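Local coordinates for protein beta-fructofuranosidase (Arabidopsis thaliana, PDB 2OXB) that hydrolyses sucrose and related substrates such as 1-kestose, releasing terminal non-reducing beta-D-fructofuranoside residues in the plant cell wall, at residues 295-300 and 455-460; 443-448 and 495-500; 411-416 and 477-482; 8-13 and 310-315. The protein carries 1 engineered substitution. All coordinates share one frame; numbering follows the deposited sequence.

Interaction 1: 295-300 and 455-460. With NAG (2-acetamido-2-deoxy-beta-D-glucopyranose), chain C.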
# COMPACT_ATOMS: atom_id res chain seq x y z
N ASN A 295 4.81 4.85 -6.70
CA ASN A 295 5.40 5.61 -7.78
C ASN A 295 6.88 5.33 -7.92
O ASN A 295 7.45 4.49 -7.23
CB ASN A 295 5.28 7.10 -7.46
CG ASN A 295 4.51 7.87 -8.50
OD1 ASN A 295 4.48 7.49 -9.67
ND2 ASN A 295 3.91 8.97 -8.06
N GLU A 296 7.49 6.11 -8.79
CA GLU A 296 8.90 6.05 -9.06
C GLU A 296 9.43 7.44 -8.67
O GLU A 296 9.11 8.41 -9.36
CB GLU A 296 9.11 5.83 -10.54
CG GLU A 296 10.49 5.37 -10.91
CD GLU A 296 10.66 3.89 -10.71
OE1 GLU A 296 9.84 3.14 -11.28
OE2 GLU A 296 11.59 3.48 -9.98
N SER A 297 10.22 7.54 -7.60
CA SER A 297 10.75 8.84 -7.15
C SER A 297 11.86 9.43 -8.02
O SER A 297 12.41 10.48 -7.70
CB SER A 297 11.27 8.73 -5.70
OG SER A 297 10.22 8.72 -4.75
N SER A 298 12.20 8.75 -9.11
CA SER A 298 13.25 9.23 -10.01
C SER A 298 12.61 10.01 -11.15
O SER A 298 11.48 9.74 -11.54
CB SER A 298 14.03 8.07 -10.61
OG SER A 298 13.28 7.44 -11.62
N SER A 299 13.34 10.98 -11.68
CA SER A 299 12.83 11.78 -12.77
C SER A 299 12.52 10.88 -13.96
O SER A 299 13.17 9.86 -14.16
CB SER A 299 13.87 12.83 -13.17
OG SER A 299 14.93 12.23 -13.89
N VAL A 300 11.53 11.27 -14.75
CA VAL A 300 11.12 10.51 -15.92
C VAL A 300 12.29 10.31 -16.85
O VAL A 300 12.42 9.25 -17.47
CB VAL A 300 10.01 11.25 -16.69
CG1 VAL A 300 9.58 10.44 -17.91
CG2 VAL A 300 8.83 11.50 -15.75
N ASP A 455 18.50 15.43 -8.62
CA ASP A 455 17.27 15.11 -9.34
C ASP A 455 16.60 13.83 -8.86
O ASP A 455 16.73 12.78 -9.49
CB ASP A 455 17.54 14.99 -10.85
CG ASP A 455 17.61 16.33 -11.53
OD1 ASP A 455 16.72 17.17 -11.28
OD2 ASP A 455 18.56 16.55 -12.32
N ASN A 456 15.87 13.92 -7.75
CA ASN A 456 15.14 12.79 -7.18
C ASN A 456 14.07 13.30 -6.23
O ASN A 456 14.16 14.42 -5.74
CB ASN A 456 16.08 11.84 -6.41
CG ASN A 456 16.88 10.90 -7.32
OD1 ASN A 456 16.32 10.08 -8.03
ND2 ASN A 456 18.20 11.03 -7.28
N ASP A 457 13.06 12.48 -5.98
CA ASP A 457 11.97 12.84 -5.08
C ASP A 457 12.48 12.75 -3.64
O ASP A 457 12.26 11.76 -2.95
CB ASP A 457 10.82 11.85 -5.31
CG ASP A 457 9.47 12.48 -5.12
OD1 ASP A 457 8.47 11.90 -5.59
OD2 ASP A 457 9.40 13.56 -4.50
N LYS A 458 13.17 13.80 -3.19
CA LYS A 458 13.73 13.85 -1.83
C LYS A 458 12.76 14.21 -0.71
O LYS A 458 13.18 14.37 0.45
CB LYS A 458 14.89 14.86 -1.78
CG LYS A 458 16.28 14.24 -1.66
CD LYS A 458 16.62 13.43 -2.90
CE LYS A 458 17.95 12.73 -2.73
NZ LYS A 458 17.95 11.90 -1.50
N THR A 459 11.47 14.34 -1.03
CA THR A 459 10.48 14.70 -0.03
C THR A 459 10.40 13.68 1.10
O THR A 459 10.23 12.48 0.87
CB THR A 459 9.04 14.90 -0.64
OG1 THR A 459 8.27 13.70 -0.48
CG2 THR A 459 9.13 15.25 -2.12
N THR A 460 10.54 14.19 2.32
CA THR A 460 10.49 13.38 3.52
C THR A 460 9.04 13.15 3.94
O THR A 460 8.20 14.05 3.86
CB THR A 460 11.24 14.09 4.67
OG1 THR A 460 12.62 14.19 4.33
CG2 THR A 460 11.08 13.33 5.97
C1 NAG C . 4.45 10.26 -8.42
C2 NAG C . 4.54 11.18 -7.19
C3 NAG C . 5.40 12.43 -7.44
C4 NAG C . 6.69 12.14 -8.20
C5 NAG C . 6.32 11.32 -9.43
C6 NAG C . 7.43 10.98 -10.41
C7 NAG C . 2.78 12.83 -7.05
C8 NAG C . 2.04 13.09 -8.35
N2 NAG C . 3.20 11.59 -6.80
O3 NAG C . 5.71 13.06 -6.20
O4 NAG C . 7.29 13.36 -8.59
O5 NAG C . 5.74 10.08 -9.01
O6 NAG C . 6.91 10.35 -11.57
O7 NAG C . 2.98 13.77 -6.27
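Ser297 meets Asp457 where a loop of the beta-propeller domain of this family 32 glycosidase leans against a loop of its C-terminal beta-sandwich, beside an N-linked glycan. The backbones are joined first: Asp457 N gives a hydrogen bond of 2.7 Å to Ser297 O. Asp457 is the centre of an inverse gamma turn, and its side chain runs from there toward the sugar. Its CB packs on CB of Ser297. CG comes next, 3.9 Å from Ser297 OG, which is itself hydrogen-bonded to Lys273. At the tip, OD1 accepts a hydrogen bond of 3.1 Å from O3 of the N-acetylglucosamine and also makes a long, weak ion pair with Lys273, whereas OD2 stays 4.1 Å from the same O3. The glycan thus bridges the two segments, being covalently attached through C1 to Asn295 ND2 and bonded through O3 to Asp457. With an alanine here the sugar O3 would probably lose this acceptor, and the sugar would be freer to swing about its asparagine link. One residue before Asp457, the amide of Asn456 is held by a hydrogen bond from ND2 to Lys453 O, while OD1, its other tip, lies 3.8 Å from Ser298 CA.

Interaction 2: 443-448 and 495-500; sequences MCSDQS and ITSRVY
Gln447 reaches Ser497 because its chain leaves beside the backbone N (chi1 -44°) and then folds at chi2 (-81°), carrying OE1 across to the serine hydroxyl. Ser445 has its OG anti to the backbone N, which directs the hydroxyl to the same oxygen. Gln447 OE1 accepts two bonds: Ser497 OG donates at 2.7 Å from above the carbonyl plane, 42° out of it, and Ser445 OG donates at 3.0 Å within that plane. Strands 439-446 and 493-498 belong to the facing sheets of the C-terminal beta-sandwich, and their parts at 443-446 and 495-498 run parallel, with axes 8.0 Å apart. Farther from Gln447 the contact is made by hydrocarbon. Ile495 sends CG2 against CB of Ser445, and Met443 lies against Ile495, the two side chains running in opposite senses, with Met443 CE 4.0 Å from Ile495 CB. A leucine in place of Gln447 would probably leave both serine hydroxyls without their shared acceptor. The chemistry is that of a polar cluster within a buried contact: two hydroxyls are satisfied by one amide oxygen, which ties the facing sheets together and probably limits rotation of the amide.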
# COMPACT_ATOMS: atom_id res chain seq x y z
N MET A 443 7.18 8.92 13.88
CA MET A 443 8.00 8.09 13.02
C MET A 443 8.31 8.96 11.79
O MET A 443 7.38 9.42 11.10
CB MET A 443 7.27 6.80 12.61
CG MET A 443 8.22 5.61 12.33
SD MET A 443 7.45 4.11 11.58
CE MET A 443 8.17 4.14 9.86
N CYS A 444 9.59 9.22 11.55
CA CYS A 444 10.03 10.02 10.40
C CYS A 444 10.87 9.18 9.46
O CYS A 444 11.59 8.27 9.88
CB CYS A 444 10.90 11.20 10.83
SG CYS A 444 10.09 12.52 11.79
N SER A 445 10.78 9.49 8.17
CA SER A 445 11.55 8.80 7.13
C SER A 445 12.18 9.88 6.27
O SER A 445 11.60 10.29 5.26
CB SER A 445 10.65 7.92 6.26
OG SER A 445 11.42 7.13 5.40
N ASP A 446 13.34 10.36 6.69
CA ASP A 446 14.05 11.42 5.97
C ASP A 446 14.63 10.97 4.64
O ASP A 446 15.27 9.91 4.54
CB ASP A 446 15.17 11.98 6.84
CG ASP A 446 15.14 13.48 6.92
OD1 ASP A 446 14.33 14.01 7.71
OD2 ASP A 446 15.93 14.11 6.17
N GLN A 447 14.45 11.80 3.62
CA GLN A 447 14.93 11.48 2.28
C GLN A 447 15.85 12.56 1.70
O GLN A 447 16.41 12.39 0.62
CB GLN A 447 13.72 11.25 1.38
CG GLN A 447 12.65 10.38 2.06
CD GLN A 447 12.96 8.89 1.98
OE1 GLN A 447 12.48 8.08 2.78
NE2 GLN A 447 13.77 8.51 0.99
N SER A 448 15.98 13.66 2.44
CA SER A 448 16.81 14.82 2.07
C SER A 448 18.22 14.50 1.56
O SER A 448 18.73 15.18 0.68
CB SER A 448 16.93 15.74 3.28
OG SER A 448 17.50 15.02 4.36
N ILE A 495 5.60 3.78 6.48
CA ILE A 495 6.17 4.85 5.64
C ILE A 495 7.19 4.27 4.64
O ILE A 495 8.32 3.92 5.00
CB ILE A 495 6.91 5.91 6.48
CG1 ILE A 495 5.95 6.57 7.47
CG2 ILE A 495 7.50 6.97 5.55
CD1 ILE A 495 6.63 7.58 8.38
N THR A 496 6.78 4.20 3.37
CA THR A 496 7.61 3.66 2.30
C THR A 496 8.17 4.78 1.42
O THR A 496 7.58 5.85 1.31
CB THR A 496 6.77 2.67 1.44
OG1 THR A 496 7.63 1.76 0.76
CG2 THR A 496 5.94 3.43 0.43
N SER A 497 9.32 4.54 0.80
CA SER A 497 9.94 5.55 -0.06
C SER A 497 10.78 4.95 -1.19
O SER A 497 10.90 3.73 -1.30
CB SER A 497 10.79 6.49 0.79
OG SER A 497 11.13 5.88 2.02
N ARG A 498 11.36 5.82 -2.02
CA ARG A 498 12.19 5.39 -3.14
C ARG A 498 13.49 6.18 -3.15
O ARG A 498 13.47 7.42 -3.22
CB ARG A 498 11.43 5.62 -4.45
CG ARG A 498 9.95 5.32 -4.36
CD ARG A 498 9.66 3.84 -4.38
NE ARG A 498 9.28 3.40 -5.72
CZ ARG A 498 10.13 3.18 -6.72
NH1 ARG A 498 11.43 3.36 -6.53
NH2 ARG A 498 9.67 2.81 -7.90
N VAL A 499 14.61 5.47 -3.07
CA VAL A 499 15.94 6.08 -3.06
C VAL A 499 16.77 5.65 -4.27
O VAL A 499 16.58 4.55 -4.81
CB VAL A 499 16.69 5.75 -1.71
CG1 VAL A 499 16.81 4.25 -1.51
CG2 VAL A 499 18.07 6.41 -1.71
N TYR A 500 17.68 6.52 -4.69
CA TYR A 500 18.52 6.26 -5.85
C TYR A 500 19.91 6.83 -5.58
O TYR A 500 20.30 7.88 -6.13
CB TYR A 500 17.89 6.94 -7.07
CG TYR A 500 16.45 6.54 -7.31
CD1 TYR A 500 16.13 5.37 -8.00
CD2 TYR A 500 15.39 7.34 -6.84
CE1 TYR A 500 14.81 5.01 -8.24
CE2 TYR A 500 14.06 6.99 -7.08
CZ TYR A 500 13.77 5.82 -7.78
OH TYR A 500 12.47 5.45 -8.08

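Interaction 3: 411-416 and 477-482; sequences LMVLAS and ALIDHS
Leu414 lies near the flat backbone carbonyl of His481 and not at the imidazole, although the closest approach, by Leu414 CD2, is too short in the model to be relied on. No side chain of 411-416 lies on a face or at the edge of the His481 ring, whose NE2 is hydrogen-bonded to Gln366 OE1. The rest of the contact is aliphatic, part of the interior between the two sheets of the C-terminal beta-sandwich. Ile479 is its centre and uses two branches. Its CD1 packs on CG1 of Val413, the two side chains crossing at a slant, and its CG2, anti to the backbone N, packs 3.5 Å from CD1 of Leu414, the two side chains pointing in opposite senses as they pass. Two residues back along both strands, Leu411 extends CD1 to within 3.8 Å of Ala477 CB, the small methyl accepting the larger leucine. The two segments run nearly the same way, their end-to-end directions 13° apart, so the pairs follow one another in order. Strand 367-374 continues the surface through Val369 and Val371 against Leu411, strand 483-488 puts Val484 against Val413 and Leu414, and strand 510-515 sets Leu511 beside Val413.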
# COMPACT_ATOMS: atom_id res chain seq x y z
N LEU A 411 16.95 4.12 12.06
CA LEU A 411 17.89 3.44 11.17
C LEU A 411 18.41 4.27 10.02
O LEU A 411 17.78 5.24 9.60
CB LEU A 411 17.23 2.19 10.58
CG LEU A 411 16.88 1.03 11.51
CD1 LEU A 411 16.05 -0.01 10.77
CD2 LEU A 411 18.19 0.43 12.04
N MET A 412 19.58 3.88 9.52
CA MET A 412 20.17 4.51 8.35
C MET A 412 20.47 3.34 7.41
O MET A 412 21.32 2.49 7.69
CB MET A 412 21.46 5.25 8.69
CG MET A 412 21.31 6.30 9.77
SD MET A 412 22.57 7.58 9.66
CE MET A 412 23.72 7.03 10.85
N VAL A 413 19.72 3.30 6.31
CA VAL A 413 19.87 2.23 5.33
C VAL A 413 20.54 2.76 4.08
O VAL A 413 20.62 3.97 3.89
CB VAL A 413 18.51 1.64 4.93
CG1 VAL A 413 17.83 1.01 6.16
CG2 VAL A 413 17.63 2.73 4.33
N LEU A 414 21.01 1.84 3.24
CA LEU A 414 21.71 2.18 2.01
C LEU A 414 22.60 3.37 2.29
O LEU A 414 22.78 4.23 1.44
CB LEU A 414 20.74 2.54 0.87
CG LEU A 414 19.98 1.43 0.13
CD1 LEU A 414 18.86 0.94 1.01
CD2 LEU A 414 19.44 1.94 -1.20
N ALA A 415 23.14 3.43 3.49
CA ALA A 415 24.03 4.52 3.85
C ALA A 415 25.32 4.38 3.05
O ALA A 415 25.76 3.28 2.74
CB ALA A 415 24.31 4.50 5.34
N SER A 416 25.91 5.52 2.70
CA SER A 416 27.14 5.56 1.91
C SER A 416 28.36 5.22 2.78
O SER A 416 28.23 4.95 3.97
CB SER A 416 27.28 6.96 1.30
OG SER A 416 28.13 6.96 0.18
N ALA A 477 12.50 -2.80 8.76
CA ALA A 477 12.90 -2.15 7.52
C ALA A 477 13.22 -3.15 6.43
O ALA A 477 14.20 -3.88 6.51
CB ALA A 477 14.11 -1.28 7.78
N LEU A 478 12.37 -3.21 5.41
CA LEU A 478 12.64 -4.09 4.29
C LEU A 478 13.64 -3.28 3.49
O LEU A 478 13.43 -2.09 3.25
CB LEU A 478 11.39 -4.27 3.43
CG LEU A 478 10.29 -5.24 3.83
CD1 LEU A 478 10.86 -6.65 3.90
CD2 LEU A 478 9.70 -4.81 5.16
N ILE A 479 14.74 -3.91 3.07
CA ILE A 479 15.75 -3.19 2.30
C ILE A 479 15.95 -3.79 0.90
O ILE A 479 16.39 -4.92 0.76
CB ILE A 479 17.11 -3.20 3.03
CG1 ILE A 479 16.91 -2.91 4.52
CG2 ILE A 479 18.03 -2.15 2.41
CD1 ILE A 479 16.14 -1.64 4.82
N ASP A 480 15.65 -3.02 -0.14
CA ASP A 480 15.85 -3.56 -1.48
C ASP A 480 16.31 -2.55 -2.54
O ASP A 480 15.66 -2.36 -3.57
CB ASP A 480 14.57 -4.26 -1.94
CG ASP A 480 14.86 -5.32 -2.98
OD1 ASP A 480 15.86 -5.18 -3.70
OD2 ASP A 480 14.08 -6.30 -3.08
N HIS A 481 17.46 -1.93 -2.29
CA HIS A 481 18.03 -0.97 -3.24
C HIS A 481 17.15 0.26 -3.35
O HIS A 481 16.97 1.00 -2.38
CB HIS A 481 18.21 -1.65 -4.61
CG HIS A 481 18.88 -2.99 -4.53
ND1 HIS A 481 20.24 -3.14 -4.32
CD2 HIS A 481 18.38 -4.25 -4.58
CE1 HIS A 481 20.53 -4.42 -4.24
NE2 HIS A 481 19.42 -5.12 -4.39
N SER A 482 16.61 0.48 -4.54
CA SER A 482 15.74 1.62 -4.83
C SER A 482 14.53 1.76 -3.90
O SER A 482 14.08 2.87 -3.63
CB SER A 482 15.24 1.53 -6.27
OG SER A 482 14.40 0.39 -6.45

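Interaction 4: 8-13 and 310-315; sequences FHFQPP and GIQTIP
Phe10 and Gln312 carry the contact, by backbone and side chain alike. Gln312 N gives a hydrogen bond of 2.9 Å to Phe10 O, and CA of Ile311 adds a CH...O contact of 3.5 Å to the same oxygen. Beside this, Gln312 CB sits at the edge of the Phe10 ring, in its plane, 3.7 Å from CD2. The phenylalanine (CG anti to the backbone N, chi1 175°) and the glutamine lie alongside each other and point the same way, the ring and amide planes 59° apart. Gln11 CB and Pro12 CD extend the contact near Gly310 O, and at the other end His9 CB lies 3.9 Å from Gln312 O. In the next shell, Trp59 meets the Phe10 ring, Glu296 OE1 makes a close, probable hydrogen bond with Gly310 N, and Met17, a substrate-binding residue, touches both Pro12 and Gln312. The loop leading into strand 15-26 is thus joined to the loop after strand 308-309, itself paired in parallel with strand 15-26. Chemically, one buried peptide hydrogen bond flanked by carbon-to-carbonyl and ring-edge contacts probably holds the two loops together near the substrate site, the Gln312 side chain being about 7 Å from that of Asp19.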
# COMPACT_ATOMS: atom_id res chain seq x y z
N PHE A 8 13.89 -8.83 -4.48
CA PHE A 8 12.86 -9.69 -3.92
C PHE A 8 11.46 -9.09 -3.89
O PHE A 8 10.55 -9.64 -3.26
CB PHE A 8 13.25 -10.15 -2.51
CG PHE A 8 13.40 -9.04 -1.52
CD1 PHE A 8 12.28 -8.46 -0.93
CD2 PHE A 8 14.66 -8.59 -1.15
CE1 PHE A 8 12.43 -7.44 0.01
CE2 PHE A 8 14.81 -7.57 -0.22
CZ PHE A 8 13.69 -7.00 0.36
N HIS A 9 11.25 -7.99 -4.57
CA HIS A 9 9.91 -7.42 -4.57
C HIS A 9 9.16 -7.94 -5.79
O HIS A 9 8.87 -9.14 -5.88
CB HIS A 9 10.00 -5.89 -4.60
CG HIS A 9 10.43 -5.30 -3.30
ND1 HIS A 9 9.66 -5.38 -2.16
CD2 HIS A 9 11.57 -4.67 -2.94
CE1 HIS A 9 10.30 -4.81 -1.15
NE2 HIS A 9 11.47 -4.37 -1.60
N PHE A 10 8.85 -7.05 -6.72
CA PHE A 10 8.18 -7.41 -7.95
C PHE A 10 8.07 -6.22 -8.88
O PHE A 10 7.80 -5.09 -8.46
CB PHE A 10 6.79 -7.99 -7.74
CG PHE A 10 6.05 -8.25 -9.03
CD1 PHE A 10 6.54 -9.18 -9.95
CD2 PHE A 10 4.93 -7.49 -9.37
CE1 PHE A 10 5.92 -9.35 -11.19
CE2 PHE A 10 4.30 -7.65 -10.62
CZ PHE A 10 4.80 -8.58 -11.53
N GLN A 11 8.29 -6.49 -10.16
CA GLN A 11 8.24 -5.47 -11.17
C GLN A 11 8.41 -6.13 -12.52
O GLN A 11 8.84 -7.28 -12.62
CB GLN A 11 9.38 -4.49 -10.93
CG GLN A 11 10.75 -5.14 -10.89
CD GLN A 11 11.82 -4.18 -10.47
OE1 GLN A 11 12.15 -3.24 -11.20
NE2 GLN A 11 12.36 -4.38 -9.27
N PRO A 12 8.06 -5.40 -13.59
CA PRO A 12 8.22 -5.97 -14.93
C PRO A 12 9.71 -5.99 -15.22
O PRO A 12 10.46 -5.18 -14.68
CB PRO A 12 7.48 -4.98 -15.81
CG PRO A 12 6.47 -4.37 -14.89
CD PRO A 12 7.28 -4.16 -13.64
N PRO A 13 10.15 -6.92 -16.08
CA PRO A 13 11.57 -6.99 -16.43
C PRO A 13 11.96 -5.82 -17.32
O PRO A 13 13.13 -5.61 -17.62
CB PRO A 13 11.67 -8.32 -17.16
CG PRO A 13 10.31 -8.43 -17.81
CD PRO A 13 9.40 -8.03 -16.69
N GLY A 310 8.09 1.70 -12.00
CA GLY A 310 7.04 1.04 -11.24
C GLY A 310 7.37 -0.30 -10.62
O GLY A 310 7.75 -1.25 -11.31
N ILE A 311 7.25 -0.36 -9.30
CA ILE A 311 7.49 -1.59 -8.57
C ILE A 311 6.21 -1.87 -7.79
O ILE A 311 5.33 -1.01 -7.69
CB ILE A 311 8.65 -1.46 -7.55
CG1 ILE A 311 8.22 -0.59 -6.37
CG2 ILE A 311 9.87 -0.90 -8.23
CD1 ILE A 311 9.22 -0.50 -5.27
N GLN A 312 6.09 -3.08 -7.25
CA GLN A 312 4.91 -3.44 -6.48
C GLN A 312 5.40 -3.71 -5.06
O GLN A 312 6.32 -4.50 -4.86
CB GLN A 312 4.26 -4.69 -7.05
CG GLN A 312 2.80 -4.83 -6.70
CD GLN A 312 1.90 -3.90 -7.52
OE1 GLN A 312 0.73 -3.69 -7.18
NE2 GLN A 312 2.44 -3.36 -8.61
N THR A 313 4.81 -3.03 -4.09
CA THR A 313 5.20 -3.24 -2.71
C THR A 313 4.83 -4.65 -2.27
O THR A 313 3.86 -5.24 -2.76
CB THR A 313 4.51 -2.25 -1.79
OG1 THR A 313 3.09 -2.39 -1.94
CG2 THR A 313 4.92 -0.85 -2.13
N ILE A 314 5.59 -5.18 -1.31
CA ILE A 314 5.33 -6.51 -0.81
C ILE A 314 3.91 -6.61 -0.30
O ILE A 314 3.44 -5.75 0.45
CB ILE A 314 6.28 -6.89 0.35
CG1 ILE A 314 5.97 -8.30 0.82
CG2 ILE A 314 6.10 -5.91 1.51
CD1 ILE A 314 6.64 -8.67 2.11
N PRO A 315 3.20 -7.67 -0.70
CA PRO A 315 1.82 -7.86 -0.26
C PRO A 315 1.77 -7.74 1.25
O PRO A 315 2.53 -8.39 1.94
CB PRO A 315 1.50 -9.27 -0.76
CG PRO A 315 2.31 -9.35 -2.04
CD PRO A 315 3.63 -8.76 -1.60

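From the N terminus, segment 8-13 is the first to be met, and its partner 310-315 closes a long loop that spans the propeller (interaction 4). Segment 295-300 lies inside that loop but pairs with 455-460, so interaction 1 crosses interaction 4 and joins propeller to sandwich. Interactions 3 and 2 follow interaction 4 in series, both within the sandwich and crossing each other and interaction 1. The contacts also touch: Glu296 of interaction 1 reaches Gly310 of interaction 4 and makes a salt bridge with Arg498 of interaction 2, while Asp480 of interaction 3 accepts a bond from Phe8 N of interaction 4. Propeller and sandwich are thereby tied at several points.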